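Local coordinates for protein CS6 fimbrial subunit B, CS6 fimbrial subunit A (Escherichia coli, PDB 4B9G) that probably builds, together with its partner subunit CssA, the CS6 colonization factor with which enterotoxigenic Escherichia coli adheres to host tissue, at residues G118-N122 with S123-S127. Numbering follows the deposited sequence.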
ATOM      1  N   GLY A 118      15.819  -1.969  -3.126  1.00 12.10           N
ATOM      2  CA  GLY A 118      15.355  -2.706  -4.280  1.00 10.59           C
ATOM      3  C   GLY A 118      16.465  -3.440  -4.983  1.00 10.73           C
ATOM      4  O   GLY A 118      17.571  -3.566  -4.476  1.00 14.98           O
ATOM      5  N   GLU A 119      16.127  -3.947  -6.163  1.00 10.28           N
ATOM      6  CA  GLU A 119      17.025  -4.683  -7.031  1.00 11.09           C
ATOM      7  C   GLU A 119      17.146  -3.917  -8.349  1.00 10.77           C
ATOM      8  O   GLU A 119      16.151  -3.650  -9.042  1.00  8.98           O
ATOM      9  CB  GLU A 119      16.479  -6.094  -7.281  1.00 13.53           C
ATOM     10  CG  GLU A 119      16.311  -6.938  -6.026  1.00 21.59           C
ATOM     11  CD  GLU A 119      17.624  -7.201  -5.302  1.00 31.84           C
ATOM     12  OE1 GLU A 119      18.674  -7.310  -5.979  1.00 34.73           O
ATOM     13  OE2 GLU A 119      17.604  -7.311  -4.054  1.00 34.96           O
ATOM     14  N   TYR A 120      18.375  -3.565  -8.689  1.00 11.72           N
ATOM     15  CA  TYR A 120      18.665  -2.813  -9.885  1.00 11.43           C
ATOM     16  C   TYR A 120      20.116  -3.032 -10.276  1.00 12.31           C
ATOM     17  O   TYR A 120      20.959  -3.346  -9.431  1.00 13.07           O
ATOM     18  CB  TYR A 120      18.412  -1.324  -9.646  1.00 14.33           C
ATOM     19  CG  TYR A 120      18.902  -0.812  -8.310  1.00 12.96           C
ATOM     20  CD1 TYR A 120      20.205  -0.356  -8.135  1.00 17.01           C
ATOM     21  CD2 TYR A 120      18.049  -0.795  -7.217  1.00 13.60           C
ATOM     22  CE1 TYR A 120      20.626   0.115  -6.901  1.00 19.58           C
ATOM     23  CE2 TYR A 120      18.459  -0.330  -5.997  1.00 15.98           C
ATOM     24  CZ  TYR A 120      19.743   0.121  -5.833  1.00 18.79           C
ATOM     25  OH  TYR A 120      20.145   0.584  -4.597  1.00 22.31           O
ATOM     26  N   PRO A 121      20.421  -2.868 -11.569  1.00 14.09           N
ATOM     27  CA  PRO A 121      21.819  -3.011 -11.985  1.00 15.72           C
ATOM     28  C   PRO A 121      22.638  -1.819 -11.510  1.00 14.99           C
ATOM     29  O   PRO A 121      22.133  -0.852 -10.946  1.00 17.26           O
ATOM     30  CB  PRO A 121      21.734  -3.064 -13.511  1.00 19.37           C
ATOM     31  CG  PRO A 121      20.478  -2.382 -13.851  1.00 17.25           C
ATOM     32  CD  PRO A 121      19.523  -2.613 -12.705  1.00 14.52           C
ATOM     33  N   ASN A 122      23.935  -1.888 -11.741  1.00 17.68           N
ATOM     34  CA  ASN A 122      24.837  -0.843 -11.256  1.00 18.83           C
ATOM     35  C   ASN A 122      24.515   0.557 -11.754  1.00 18.67           C
ATOM     36  O   ASN A 122      24.842   1.542 -11.092  1.00 23.89           O
ATOM     37  CB  ASN A 122      26.270  -1.186 -11.616  1.00 21.70           C
ATOM     38  CG  ASN A 122      26.815  -2.319 -10.779  1.00 20.86           C
ATOM     39  OD1 ASN A 122      26.218  -2.728  -9.779  1.00 23.06           O
ATOM     40  ND2 ASN A 122      27.968  -2.835 -11.176  1.00 23.86           N
ATOM     41  N   SER A 123      23.897   0.643 -12.920  1.00 17.84           N
ATOM     42  CA  SER A 123      23.534   1.926 -13.504  1.00 21.63           C
ATOM     43  C   SER A 123      22.237   2.503 -12.921  1.00 21.91           C
ATOM     44  O   SER A 123      21.808   3.587 -13.317  1.00 26.75           O
ATOM     45  CB  SER A 123      23.381   1.778 -15.018  1.00 21.92           C
ATOM     46  OG  SER A 123      22.423   0.788 -15.334  1.00 25.20           O
ATOM     47  N   GLY A 124      21.612   1.786 -11.993  1.00 18.04           N
ATOM     48  CA  GLY A 124      20.369   2.243 -11.403  1.00 18.43           C
ATOM     49  C   GLY A 124      19.140   1.762 -12.161  1.00 13.54           C
ATOM     50  O   GLY A 124      19.223   0.888 -13.017  1.00 14.24           O
ATOM     51  N   TYR A 125      17.986   2.310 -11.811  1.00 10.86           N
ATOM     52  CA  TYR A 125      16.728   1.875 -12.400  1.00  9.29           C
ATOM     53  C   TYR A 125      16.557   2.367 -13.836  1.00  9.14           C
ATOM     54  O   TYR A 125      16.910   3.502 -14.170  1.00 11.44           O
ATOM     55  CB  TYR A 125      15.554   2.410 -11.575  1.00  9.35           C
ATOM     56  CG  TYR A 125      15.386   1.765 -10.224  1.00  9.02           C
ATOM     57  CD1 TYR A 125      14.953   0.451 -10.122  1.00  9.14           C
ATOM     58  CD2 TYR A 125      15.628   2.473  -9.061  1.00 10.15           C
ATOM     59  CE1 TYR A 125      14.786  -0.151  -8.887  1.00 10.35           C
ATOM     60  CE2 TYR A 125      15.472   1.883  -7.817  1.00 10.85           C
ATOM     61  CZ  TYR A 125      15.048   0.574  -7.746  1.00  9.17           C
ATOM     62  OH  TYR A 125      14.882  -0.020  -6.514  1.00 10.28           O
ATOM     63  N   SER A 126      15.984   1.519 -14.669  1.00  8.10           N
ATOM     64  CA  SER A 126      15.589   1.921 -16.007  1.00  8.57           C
ATOM     65  C   SER A 126      14.321   2.795 -15.989  1.00  7.92           C
ATOM     66  O   SER A 126      13.427   2.627 -15.152  1.00  8.29           O
ATOM     67  CB  SER A 126      15.320   0.693 -16.869  1.00  8.64           C
ATOM     68  OG  SER A 126      16.486  -0.069 -17.090  1.00  9.54           O
ATOM     69  N   SER A 127      14.230   3.721 -16.937  1.00  7.83           N
ATOM     70  CA  SER A 127      12.983   4.439 -17.166  1.00  7.54           C
ATOM     71  C   SER A 127      11.840   3.454 -17.415  1.00  7.34           C
ATOM     72  O   SER A 127      12.017   2.490 -18.160  1.00  8.55           O
ATOM     73  CB  SER A 127      13.111   5.345 -18.392  1.00  9.55           C
ATOM     74  OG  SER A 127      14.067   6.372 -18.220  1.00  9.29           O
TER
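Tyr120 and Tyr125 fold against each other across a type I beta turn, Pro121 to Gly124, and illustrate how a tight turn and a pair of rings can combine in a surface loop that is also bonded to the fold. The loop lies within the CssB part of the fusion and joins strand 108-119 to strand 128-142 in this predominantly beta fimbrial subunit.

The backbone part of the arrangement is a single hydrogen bond, in which Gly124 N donates to Pro121 O at 2.9 Å. The bond is fairly straight at the hydrogen (160°), but the donor stands above the plane of the Pro121 carbonyl. Gly124 then leaves the turn with a positive phi, a backbone shape that suits glycine. Beside the turn, the CG-CD edge of the proline ring lies against the carbonyl oxygen of Gly124, with Pro121 CD 3.5 Å from Gly124 O.

Aromatic and CH-pi contacts supply the rest. The two rings meet obliquely, their planes at 56°, and Tyr120 CB sits over one face of the Tyr125 ring, 4.1 Å from its centroid, in a CH-pi contact. With chi1 at 42°, Tyr120 CG lies between the backbone N and the carbonyl carbon, which brings the CD2 side of its ring onto the CZ-OH end of the Tyr125 ring, Tyr120 CD2 lying 3.3 Å from Tyr125 CZ. The Tyr125 ring also meets that of Tyr130.

Polar bonds hold Tyr125, the buried member of the pair. Its hydroxyl is hydrogen-bonded to Tyr115 OH and Asn79 O, and its backbone N binds Asp31 OD2. The loop is thereby tied to the body of the domain, while Tyr120 remains exposed. At the far end of the buried ring, Tyr125 OH comes within 3.5 Å of Gly118 CA and 3.3 Å of Tyr120 CD2.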